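Local atomic coordinates of DUF4439 domain-containing protein (Mycobacterium tuberculosis, PDB entry 2IB0), a protein that is of unknown function but folds as a ferritin-like four-helix bundle that pairs with a second copy of itself. Residues Cys27-Val32 and Ala111-Ala116; Ala56-Gln61 and Ala138-Arg143; Val71-Ser74 and Thr79-Ile82; Tyr87-Gln92 and Ala100-Arg105. All blocks are in the same frame, centred on the assembly; numbering follows the deposited sequence.

Contact 1 (Cys27-Val32 and Ala111-Ala116); sequences CDALAV and ATAWRA
Ala-29 CB sits over one face of the Trp-114 indole and also meets the methyl of Ala-113. Segments 27-32 and 111-116, on helices 18-46 and 96-120 of the four-helix bundle, run nearly antiparallel, at 161°. The two segment axes approach to 8.8 Å. Such a close approach fits the small residues at the crossing: Ala-29 and Ala-113 have their CA atoms only 5.1 Å apart. The tight part is Ala-29 with Ala-113 and the indole. Ala-29 CB lies 3.8 Å from the centroid of the six-membered ring of Trp-114 and 9° off its normal, a CH-pi contact. The CG of Trp-114 is anti to the carbonyl carbon (chi1 -68°), which swings the ring across the gap toward helix 18-46. Ala-113 CB fills in next to it, 4.0 Å from Ala-29 CA. One turn further along, Val-32 reaches the same methyl with a single branch: its CG2 is 4.0 Å from Ala-113 CB. The other side is looser. Asp-28 and Thr-112 are exposed and do not meet, and Thr-112 OG1 bonds back to Asn-108 O of its own helix. Beyond the segments, the indole also packs on Ala-130, Ala-133 and Leu-134 of helix 124-150 and on Arg-65 and Val-69 of helix 52-75, so it lies in the middle of the bundle. Its NE1 is hydrogen-bonded to Glu-33 OE2. No hydrogen bond crosses between the two segments. The chemistry is thus apolar across the interface, methyl groups against methyl and ring, while the one buried polar N-H of the indole is satisfied by a carboxylate of the facing helix.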
loop_
_atom_site.group_PDB
_atom_site.type_symbol
_atom_site.label_atom_id
_atom_site.label_comp_id
_atom_site.label_asym_id
_atom_site.label_seq_id
_atom_site.Cartn_x
_atom_site.Cartn_y
_atom_site.Cartn_z
ATOM N N CYS A 27 17.972 -6.546 4.661
ATOM C CA CYS A 27 18.408 -7.894 4.322
ATOM C C CYS A 27 17.248 -8.877 4.363
ATOM O O CYS A 27 17.091 -9.651 3.445
ATOM C CB CYS A 27 19.587 -8.384 5.208
ATOM S SG CYS A 27 21.162 -7.548 4.835
ATOM N N ASP A 28 16.419 -8.837 5.410
ATOM C CA ASP A 28 15.217 -9.703 5.454
ATOM C C ASP A 28 14.304 -9.459 4.256
ATOM O O ASP A 28 13.734 -10.398 3.725
ATOM C CB ASP A 28 14.371 -9.444 6.687
ATOM C CG ASP A 28 15.011 -9.932 7.957
ATOM O OD1 ASP A 28 15.868 -10.835 7.903
ATOM O OD2 ASP A 28 14.661 -9.369 9.019
ATOM N N ALA A 29 14.208 -8.216 3.813
ATOM C CA ALA A 29 13.209 -7.856 2.818
ATOM C C ALA A 29 13.727 -8.341 1.492
ATOM O O ALA A 29 12.963 -8.826 0.676
ATOM C CB ALA A 29 13.009 -6.353 2.790
ATOM N N LEU A 30 15.047 -8.246 1.316
ATOM C CA LEU A 30 15.714 -8.767 0.116
ATOM C C LEU A 30 15.549 -10.290 -0.021
ATOM O O LEU A 30 15.331 -10.800 -1.126
ATOM C CB LEU A 30 17.208 -8.412 0.105
ATOM C CG LEU A 30 17.951 -9.049 -1.065
ATOM C CD1 LEU A 30 17.282 -8.732 -2.397
ATOM C CD2 LEU A 30 19.496 -8.709 -1.073
ATOM N N ALA A 31 15.697 -10.987 1.107
ATOM C CA ALA A 31 15.496 -12.437 1.210
ATOM C C ALA A 31 14.062 -12.804 0.888
ATOM O O ALA A 31 13.806 -13.792 0.246
ATOM C CB ALA A 31 15.901 -12.947 2.597
ATOM N N VAL A 32 13.112 -11.990 1.308
ATOM C CA VAL A 32 11.721 -12.222 0.945
ATOM C C VAL A 32 11.501 -12.038 -0.582
ATOM O O VAL A 32 10.817 -12.858 -1.219
ATOM C CB VAL A 32 10.768 -11.341 1.785
ATOM C CG1 VAL A 32 9.334 -11.354 1.186
ATOM C CG2 VAL A 32 10.765 -11.820 3.260
ATOM N N ALA A 111 4.627 -7.288 2.031
ATOM C CA ALA A 111 4.148 -6.113 2.797
ATOM C C ALA A 111 4.695 -6.118 4.225
ATOM O O ALA A 111 5.243 -5.129 4.715
ATOM C CB ALA A 111 2.611 -6.061 2.834
ATOM N N THR A 112 4.577 -7.256 4.889
ATOM C CA THR A 112 5.112 -7.415 6.251
ATOM C C THR A 112 6.589 -7.098 6.363
ATOM O O THR A 112 7.005 -6.474 7.348
ATOM C CB THR A 112 4.871 -8.830 6.778
ATOM O OG1 THR A 112 3.469 -9.058 6.806
ATOM C CG2 THR A 112 5.425 -9.008 8.209
ATOM N N ALA A 113 7.381 -7.550 5.386
ATOM C CA ALA A 113 8.837 -7.329 5.400
ATOM C C ALA A 113 9.163 -5.853 5.081
ATOM O O ALA A 113 10.012 -5.256 5.706
ATOM C CB ALA A 113 9.536 -8.246 4.437
ATOM N N TRP A 114 8.458 -5.278 4.123
ATOM C CA TRP A 114 8.592 -3.852 3.835
ATOM C C TRP A 114 8.112 -2.904 4.924
ATOM O O TRP A 114 8.739 -1.866 5.144
ATOM C CB TRP A 114 8.028 -3.501 2.454
ATOM C CG TRP A 114 8.939 -4.130 1.410
ATOM C CD1 TRP A 114 8.653 -5.201 0.608
ATOM C CD2 TRP A 114 10.287 -3.754 1.119
ATOM N NE1 TRP A 114 9.734 -5.508 -0.183
ATOM C CE2 TRP A 114 10.754 -4.634 0.111
ATOM C CE3 TRP A 114 11.148 -2.749 1.609
ATOM C CZ2 TRP A 114 12.024 -4.539 -0.434
ATOM C CZ3 TRP A 114 12.444 -2.666 1.080
ATOM C CH2 TRP A 114 12.870 -3.560 0.071
ATOM N N ARG A 115 7.030 -3.240 5.620
ATOM C CA ARG A 115 6.635 -2.430 6.781
ATOM C C ARG A 115 7.747 -2.411 7.819
ATOM O O ARG A 115 7.945 -1.407 8.471
ATOM C CB ARG A 115 5.336 -2.940 7.391
ATOM C CG ARG A 115 4.835 -2.100 8.513
ATOM C CD ARG A 115 3.462 -2.580 8.999
ATOM N NE ARG A 115 2.537 -2.763 7.886
ATOM C CZ ARG A 115 2.105 -3.933 7.423
ATOM N NH1 ARG A 115 2.501 -5.088 7.979
ATOM N NH2 ARG A 115 1.259 -3.943 6.392
ATOM N N ALA A 116 8.478 -3.519 7.979
ATOM C CA ALA A 116 9.622 -3.514 8.916
ATOM C C ALA A 116 10.764 -2.592 8.486
ATOM O O ALA A 116 11.416 -1.993 9.320
ATOM C CB ALA A 116 10.145 -4.928 9.131
#

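Contact 2 (Ala56-Gln61 and Ala138-Arg143); sequences ADALKQ and AVMATR
Met-140 reaches across to Ala-58 and overlaps its methyl with the end of its thioether. The contact joins helices 52-75 and 124-150 of the four-helix bundle. The axes of segments 56-61 and 138-143 come no nearer than 11.6 Å and are nearly antiparallel, at 162°, so longer side chains bridge the gap. The Met-140 chain is bent at chi2 and chi3. The bends bring CE to 3.9 Å from Ala-58 CB, with SD close behind. Gln-61 comes from the opposite direction on an extended chain, its CG anti to the backbone N. Its OE1 ends 3.4 Å from Met-140 CG, a packing contact and not a hydrogen bond. Tyr-40 of helix 18-46 also packs on Ala-58 and Met-140, and Glu-107 of helix 96-120 touches Met-140, so side chains of all four helices meet around Met-140. The outer part is ionic. Asp-57 and Arg-143 side chains cross at about a right angle, with carboxylate and guanidinium planes 53° apart. Arg-143 also packs on Arg-146 of the second subunit. In the long salt bridge, Asp-57 OD2 lies at the guanidinium edge, in its plane, 3.6 Å from Arg-143 NH2 and equally far from Arg-143 NH1.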
loop_
_atom_site.group_PDB
_atom_site.type_symbol
_atom_site.label_atom_id
_atom_site.label_comp_id
_atom_site.label_asym_id
_atom_site.label_seq_id
_atom_site.Cartn_x
_atom_site.Cartn_y
_atom_site.Cartn_z
ATOM N N ALA A 56 3.651 -11.494 -15.371
ATOM C CA ALA A 56 4.766 -10.729 -15.944
ATOM C C ALA A 56 5.020 -9.420 -15.188
ATOM O O ALA A 56 6.178 -9.093 -14.867
ATOM C CB ALA A 56 4.537 -10.427 -17.436
ATOM N N ASP A 57 3.939 -8.658 -14.956
ATOM C CA ASP A 57 3.963 -7.423 -14.177
ATOM C C ASP A 57 4.591 -7.638 -12.805
ATOM O O ASP A 57 5.459 -6.901 -12.408
ATOM C CB ASP A 57 2.519 -6.936 -13.919
ATOM C CG ASP A 57 1.935 -6.105 -15.045
ATOM O OD1 ASP A 57 2.651 -5.801 -16.038
ATOM O OD2 ASP A 57 0.721 -5.744 -14.908
ATOM N N ALA A 58 4.068 -8.610 -12.049
ATOM C CA ALA A 58 4.569 -8.885 -10.706
ATOM C C ALA A 58 6.079 -9.240 -10.728
ATOM O O ALA A 58 6.848 -8.732 -9.921
ATOM C CB ALA A 58 3.747 -9.989 -10.038
ATOM N N LEU A 59 6.488 -10.081 -11.675
ATOM C CA LEU A 59 7.884 -10.520 -11.768
ATOM C C LEU A 59 8.853 -9.390 -12.118
ATOM O O LEU A 59 9.915 -9.307 -11.545
ATOM C CB LEU A 59 8.057 -11.688 -12.759
ATOM C CG LEU A 59 7.863 -13.129 -12.282
ATOM C CD1 LEU A 59 7.748 -14.057 -13.458
ATOM C CD2 LEU A 59 9.031 -13.536 -11.406
ATOM N N LYS A 60 8.463 -8.495 -13.014
ATOM C CA LYS A 60 9.314 -7.357 -13.376
ATOM C C LYS A 60 9.437 -6.388 -12.193
ATOM O O LYS A 60 10.525 -5.919 -11.863
ATOM C CB LYS A 60 8.773 -6.680 -14.639
ATOM C CG LYS A 60 9.355 -5.325 -14.989
ATOM C CD LYS A 60 8.531 -4.628 -16.105
ATOM C CE LYS A 60 7.378 -3.742 -15.531
ATOM N NZ LYS A 60 6.914 -2.612 -16.468
ATOM N N GLN A 61 8.318 -6.114 -11.542
ATOM C CA GLN A 61 8.297 -5.316 -10.305
ATOM C C GLN A 61 9.216 -5.872 -9.181
ATOM O O GLN A 61 9.989 -5.133 -8.562
ATOM C CB GLN A 61 6.865 -5.175 -9.806
ATOM C CG GLN A 61 6.737 -4.408 -8.506
ATOM C CD GLN A 61 5.281 -4.362 -8.042
ATOM O OE1 GLN A 61 4.845 -5.166 -7.217
ATOM N NE2 GLN A 61 4.520 -3.469 -8.630
ATOM N N ALA A 138 1.019 -4.592 -1.418
ATOM C CA ALA A 138 -0.425 -4.466 -1.111
ATOM C C ALA A 138 -1.352 -4.347 -2.320
ATOM O O ALA A 138 -2.422 -4.922 -2.324
ATOM C CB ALA A 138 -0.640 -3.286 -0.236
ATOM N N VAL A 139 -0.995 -3.530 -3.302
ATOM C CA VAL A 139 -1.776 -3.413 -4.531
ATOM C C VAL A 139 -1.693 -4.773 -5.276
ATOM O O VAL A 139 -2.724 -5.316 -5.734
ATOM C CB VAL A 139 -1.286 -2.225 -5.361
ATOM C CG1 VAL A 139 -1.782 -2.316 -6.789
ATOM C CG2 VAL A 139 -1.732 -0.858 -4.678
ATOM N N MET A 140 -0.509 -5.389 -5.323
ATOM C CA MET A 140 -0.402 -6.725 -5.961
ATOM C C MET A 140 -1.306 -7.787 -5.333
ATOM O O MET A 140 -1.961 -8.554 -6.064
ATOM C CB MET A 140 1.040 -7.249 -6.017
ATOM C CG MET A 140 1.878 -6.795 -7.232
ATOM S SD MET A 140 1.189 -7.096 -8.908
ATOM C CE MET A 140 0.434 -8.560 -8.628
ATOM N N ALA A 141 -1.304 -7.870 -3.999
ATOM C CA ALA A 141 -2.204 -8.764 -3.240
ATOM C C ALA A 141 -3.677 -8.502 -3.557
ATOM O O ALA A 141 -4.451 -9.465 -3.727
ATOM C CB ALA A 141 -1.936 -8.682 -1.681
ATOM N N THR A 142 -4.100 -7.229 -3.629
ATOM C CA THR A 142 -5.500 -6.979 -3.910
ATOM C C THR A 142 -5.836 -7.450 -5.342
ATOM O O THR A 142 -6.932 -7.926 -5.597
ATOM C CB THR A 142 -5.928 -5.468 -3.778
ATOM O OG1 THR A 142 -5.361 -4.734 -4.863
ATOM C CG2 THR A 142 -5.453 -4.863 -2.501
ATOM N N ARG A 143 -4.918 -7.249 -6.286
ATOM C CA ARG A 143 -5.118 -7.734 -7.659
ATOM C C ARG A 143 -5.265 -9.278 -7.761
ATOM O O ARG A 143 -6.078 -9.769 -8.515
ATOM C CB ARG A 143 -3.964 -7.268 -8.560
ATOM C CG ARG A 143 -3.963 -5.790 -8.688
ATOM C CD ARG A 143 -2.826 -5.201 -9.566
ATOM N NE ARG A 143 -3.004 -5.610 -10.961
ATOM C CZ ARG A 143 -2.051 -5.630 -11.904
ATOM N NH1 ARG A 143 -0.780 -5.261 -11.645
ATOM N NH2 ARG A 143 -2.373 -6.041 -13.135
#

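Contact 3 (Val71-Ser74 and Thr79-Ile82); sequences VMLS and TAPI
Residues 71-74 form part of the last turns of helix 52-75, and residues 79-82 follow in an irregular, extended loop. The chain turns back between them. Leu-73 and Ala-80 are the nearest backbone pair, with CA atoms 6.0 Å apart. From Thr-79 to Ile-82 the psi angles run from 122° to 164°, which keeps this piece stretched out beside the helix end. No hydrogen bond joins the two segments. Side-chain packing holds them together, and one leucine carries it. With CG anti to the carbonyl carbon (chi1 -66°), Leu-73 reaches across to the loop, and its CD1 branch does the touching. That methyl lies 4.0 Å from Ala-80 CB. It also lies 4.1 Å from Pro-81 CD, so it rests where the alanine passes into the proline ring. Ala-80 CA is about as close to CD1 as its methyl is. Leu-73 is buried, whereas Ala-80 and Pro-81 are partly exposed. The contact lies near one end of the bundle, about 17 Å from the chain centre. Leu-26 and Leu-30 of helix 18-46 pack against Leu-73, and Leu-30 also touches Ala-80 and Pro-81. The loop therefore lies against both helix 52-75 and helix 18-46.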
loop_
_atom_site.group_PDB
_atom_site.type_symbol
_atom_site.label_atom_id
_atom_site.label_comp_id
_atom_site.label_asym_id
_atom_site.label_seq_id
_atom_site.Cartn_x
_atom_site.Cartn_y
_atom_site.Cartn_z
ATOM N N VAL A 71 21.758 -2.801 -4.757
ATOM C CA VAL A 71 22.505 -1.552 -4.838
ATOM C C VAL A 71 22.520 -0.841 -3.466
ATOM O O VAL A 71 23.575 -0.438 -2.991
ATOM C CB VAL A 71 21.939 -0.637 -5.982
ATOM C CG1 VAL A 71 22.502 0.796 -5.909
ATOM C CG2 VAL A 71 22.217 -1.263 -7.353
ATOM N N MET A 72 21.356 -0.716 -2.827
ATOM C CA MET A 72 21.230 -0.035 -1.514
ATOM C C MET A 72 22.142 -0.648 -0.455
ATOM O O MET A 72 22.851 0.077 0.255
ATOM C CB MET A 72 19.793 -0.079 -0.996
ATOM C CG MET A 72 18.826 0.869 -1.675
ATOM S SD MET A 72 17.086 0.444 -1.412
ATOM C CE MET A 72 16.771 1.193 0.185
ATOM N N LEU A 73 22.127 -1.972 -0.351
ATOM C CA LEU A 73 22.967 -2.670 0.626
ATOM C C LEU A 73 24.455 -2.407 0.357
ATOM O O LEU A 73 25.217 -2.218 1.310
ATOM C CB LEU A 73 22.640 -4.174 0.702
ATOM C CG LEU A 73 21.226 -4.495 1.261
ATOM C CD1 LEU A 73 20.834 -5.954 1.003
ATOM C CD2 LEU A 73 21.107 -4.189 2.763
ATOM N N SER A 74 24.850 -2.347 -0.925
ATOM C CA SER A 74 26.222 -1.955 -1.302
ATOM C C SER A 74 26.607 -0.534 -0.873
ATOM O O SER A 74 27.712 -0.300 -0.337
ATOM C CB SER A 74 26.466 -2.156 -2.801
ATOM O OG SER A 74 26.286 -3.522 -3.139
ATOM N N THR A 79 27.342 -6.619 1.897
ATOM C CA THR A 79 27.224 -7.508 0.745
ATOM C C THR A 79 25.875 -8.208 0.854
ATOM O O THR A 79 25.581 -8.854 1.869
ATOM C CB THR A 79 28.346 -8.579 0.694
ATOM O OG1 THR A 79 28.329 -9.327 1.915
ATOM C CG2 THR A 79 29.757 -7.941 0.481
ATOM N N ALA A 80 25.049 -8.046 -0.177
ATOM C CA ALA A 80 23.688 -8.589 -0.203
ATOM C C ALA A 80 23.612 -10.114 0.029
ATOM O O ALA A 80 24.464 -10.870 -0.480
ATOM C CB ALA A 80 23.023 -8.211 -1.522
ATOM N N PRO A 81 22.605 -10.568 0.825
ATOM C CA PRO A 81 22.188 -11.971 0.715
ATOM C C PRO A 81 21.879 -12.318 -0.752
ATOM O O PRO A 81 21.162 -11.566 -1.438
ATOM C CB PRO A 81 20.897 -12.042 1.572
ATOM C CG PRO A 81 20.506 -10.611 1.867
ATOM C CD PRO A 81 21.827 -9.858 1.860
ATOM N N ILE A 82 22.458 -13.418 -1.230
ATOM C CA ILE A 82 22.147 -13.938 -2.566
ATOM C C ILE A 82 21.003 -14.965 -2.467
ATOM O O ILE A 82 20.690 -15.445 -1.369
ATOM C CB ILE A 82 23.404 -14.530 -3.271
ATOM C CG1 ILE A 82 23.874 -15.822 -2.584
ATOM C CG2 ILE A 82 24.523 -13.465 -3.343
ATOM C CD1 ILE A 82 24.622 -16.782 -3.494
#

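Contact 4 (Tyr87-Gln92 and Ala100-Arg105); sequences YQLPMQ and ARLAVR
Leu-102, Pro-90 and Leu-89 make the apolar part of this contact between the loop and helix 96-120. Leu-102 has its CG anti to the backbone N (chi1 175°), and its two methyls divide the work. CD1 lies 3.7 Å from Pro-90 CG and near Pro-90 CD as well. CD2 meets Leu-89 CD1 at 3.9 Å, the two leucine side chains crossing at about a right angle. Met-91 CG also packs on Leu-102 CD1, at 4.0 Å.

The thioether of Met-91 gives a second kind of packing. Its CG stands between the backbone N and the carbonyl carbon (chi1 70°), and the chain lies over the helix backbone. SD is 3.7 Å from Leu-102 N, and no hydrogen bond is formed there. The bend at chi3 then carries CE to 3.7 Å from Arg-101 CB. Arg-101 NH2 forms a salt bridge with Asp-98 OD1.

Arginine against proline is the third kind. Arg-105 and Pro-90 slide past each other in opposite directions. Pro-90 CB lies over one face of the Arg-105 guanidinium, 3.6 Å above its plane and toward the rim. Arg-105 CG packs on CB and CG of Pro-90. A long, weak ion pair links Arg-105 NH1 to Asp-109 OD2.

Leu-89 also touches Tyr-38, and Leu-102 touches Val-43, both on helix 18-46. The arrangement is that of a long connection laid over the surface of helices 18-46 and 96-120, as in ferritin-like bundles, where a long crossover connects the second and third helices.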
loop_
_atom_site.group_PDB
_atom_site.type_symbol
_atom_site.label_atom_id
_atom_site.label_comp_id
_atom_site.label_asym_id
_atom_site.label_seq_id
_atom_site.Cartn_x
_atom_site.Cartn_y
_atom_site.Cartn_z
ATOM N N TYR A 87 13.610 -22.869 -2.457
ATOM C CA TYR A 87 12.958 -22.396 -1.231
ATOM C C TYR A 87 11.923 -23.439 -0.900
ATOM O O TYR A 87 11.573 -24.265 -1.730
ATOM C CB TYR A 87 12.310 -21.016 -1.400
ATOM C CG TYR A 87 13.348 -19.915 -1.513
ATOM C CD1 TYR A 87 13.799 -19.223 -0.379
ATOM C CD2 TYR A 87 13.917 -19.588 -2.752
ATOM C CE1 TYR A 87 14.793 -18.241 -0.490
ATOM C CE2 TYR A 87 14.877 -18.589 -2.867
ATOM C CZ TYR A 87 15.317 -17.935 -1.739
ATOM O OH TYR A 87 16.299 -16.991 -1.875
ATOM N N GLN A 88 11.498 -23.442 0.346
ATOM C CA GLN A 88 10.291 -24.099 0.722
ATOM C C GLN A 88 9.225 -22.989 0.492
ATOM O O GLN A 88 9.295 -21.931 1.120
ATOM C CB GLN A 88 10.438 -24.502 2.182
ATOM C CG GLN A 88 9.201 -24.977 2.860
ATOM C CD GLN A 88 8.711 -26.278 2.305
ATOM O OE1 GLN A 88 7.517 -26.439 2.086
ATOM N NE2 GLN A 88 9.623 -27.225 2.067
ATOM N N LEU A 89 8.298 -23.201 -0.449
ATOM C CA LEU A 89 7.166 -22.291 -0.648
ATOM C C LEU A 89 6.337 -22.145 0.648
ATOM O O LEU A 89 6.228 -23.104 1.444
ATOM C CB LEU A 89 6.241 -22.765 -1.791
ATOM C CG LEU A 89 6.710 -22.845 -3.245
ATOM C CD1 LEU A 89 5.573 -23.357 -4.142
ATOM C CD2 LEU A 89 7.233 -21.531 -3.718
ATOM N N PRO A 90 5.710 -20.966 0.836
ATOM C CA PRO A 90 4.853 -20.726 2.012
ATOM C C PRO A 90 3.612 -21.646 2.115
ATOM O O PRO A 90 3.026 -21.801 3.204
ATOM C CB PRO A 90 4.472 -19.246 1.885
ATOM C CG PRO A 90 4.742 -18.845 0.485
ATOM C CD PRO A 90 5.787 -19.794 -0.058
ATOM N N MET A 91 3.236 -22.288 1.002
ATOM C CA MET A 91 2.127 -23.235 0.995
ATOM C C MET A 91 2.332 -24.271 -0.097
ATOM O O MET A 91 3.077 -24.032 -1.053
ATOM C CB MET A 91 0.790 -22.517 0.767
ATOM C CG MET A 91 0.602 -21.953 -0.642
ATOM S SD MET A 91 -0.892 -20.958 -0.803
ATOM C CE MET A 91 -2.068 -22.141 -1.441
ATOM N N GLN A 92 1.647 -25.397 0.062
ATOM C CA GLN A 92 1.533 -26.410 -0.972
ATOM C C GLN A 92 0.589 -25.996 -2.083
ATOM O O GLN A 92 -0.450 -25.322 -1.847
ATOM C CB GLN A 92 1.050 -27.727 -0.370
ATOM C CG GLN A 92 1.940 -28.195 0.757
ATOM C CD GLN A 92 1.981 -29.653 0.811
ATOM O OE1 GLN A 92 0.947 -30.295 0.982
ATOM N NE2 GLN A 92 3.171 -30.229 0.611
ATOM N N ALA A 100 -2.806 -18.478 -7.446
ATOM C CA ALA A 100 -3.370 -17.189 -6.982
ATOM C C ALA A 100 -3.331 -17.000 -5.425
ATOM O O ALA A 100 -2.945 -15.945 -4.942
ATOM C CB ALA A 100 -4.765 -17.011 -7.531
ATOM N N ARG A 101 -3.693 -18.030 -4.655
ATOM C CA ARG A 101 -3.525 -17.969 -3.216
ATOM C C ARG A 101 -2.053 -17.823 -2.819
ATOM O O ARG A 101 -1.722 -17.125 -1.864
ATOM C CB ARG A 101 -4.107 -19.222 -2.549
ATOM C CG ARG A 101 -5.631 -19.193 -2.423
ATOM C CD ARG A 101 -6.181 -20.385 -1.536
ATOM N NE ARG A 101 -6.162 -21.708 -2.222
ATOM C CZ ARG A 101 -7.048 -22.085 -3.160
ATOM N NH1 ARG A 101 -7.991 -21.225 -3.577
ATOM N NH2 ARG A 101 -6.978 -23.296 -3.717
ATOM N N LEU A 102 -1.175 -18.519 -3.528
ATOM C CA LEU A 102 0.255 -18.428 -3.258
ATOM C C LEU A 102 0.703 -16.999 -3.505
ATOM O O LEU A 102 1.475 -16.464 -2.732
ATOM C CB LEU A 102 1.054 -19.386 -4.186
ATOM C CG LEU A 102 2.591 -19.354 -4.141
ATOM C CD1 LEU A 102 3.103 -19.588 -2.730
ATOM C CD2 LEU A 102 3.159 -20.403 -5.120
ATOM N N ALA A 103 0.286 -16.444 -4.630
ATOM C CA ALA A 103 0.644 -15.062 -4.991
ATOM C C ALA A 103 0.183 -14.077 -3.904
ATOM O O ALA A 103 0.921 -13.193 -3.514
ATOM C CB ALA A 103 0.032 -14.672 -6.330
ATOM N N VAL A 104 -1.019 -14.249 -3.378
ATOM C CA VAL A 104 -1.516 -13.337 -2.304
ATOM C C VAL A 104 -0.616 -13.519 -1.055
ATOM O O VAL A 104 -0.164 -12.558 -0.427
ATOM C CB VAL A 104 -2.997 -13.655 -1.933
ATOM C CG1 VAL A 104 -3.475 -12.834 -0.682
ATOM C CG2 VAL A 104 -3.895 -13.453 -3.135
ATOM N N ARG A 105 -0.375 -14.761 -0.676
ATOM C CA ARG A 105 0.433 -15.010 0.513
ATOM C C ARG A 105 1.835 -14.370 0.362
ATOM O O ARG A 105 2.363 -13.793 1.314
ATOM C CB ARG A 105 0.548 -16.513 0.784
ATOM C CG ARG A 105 1.725 -16.821 1.694
ATOM C CD ARG A 105 1.509 -16.336 3.151
ATOM N NE ARG A 105 1.210 -17.507 3.968
ATOM C CZ ARG A 105 2.082 -18.126 4.755
ATOM N NH1 ARG A 105 3.327 -17.665 4.922
ATOM N NH2 ARG A 105 1.677 -19.194 5.406
#

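How the contacts relate
The four contacts spread over one four-helix bundle of the ferritin-like class. Contacts 1 and 2 each pair two antiparallel helices, and their centres are 16 Å apart on opposite sides of the chain's centre. Their segments alternate along the sequence, so the first helix pairs with the third and the second with the fourth. Contacts 3 and 4 lie in series within the stretch closed by contact 1, and both pack the long loop between helices 52-75 and 96-120. Their centres are 25 Å apart, near opposite ends of that loop. Contact 3 touches contact 1 through Leu-30 and Cys-27. Contact 4 touches contact 2 where Val-104 meets Ala-141. The loop thus packs on the bundle at two places.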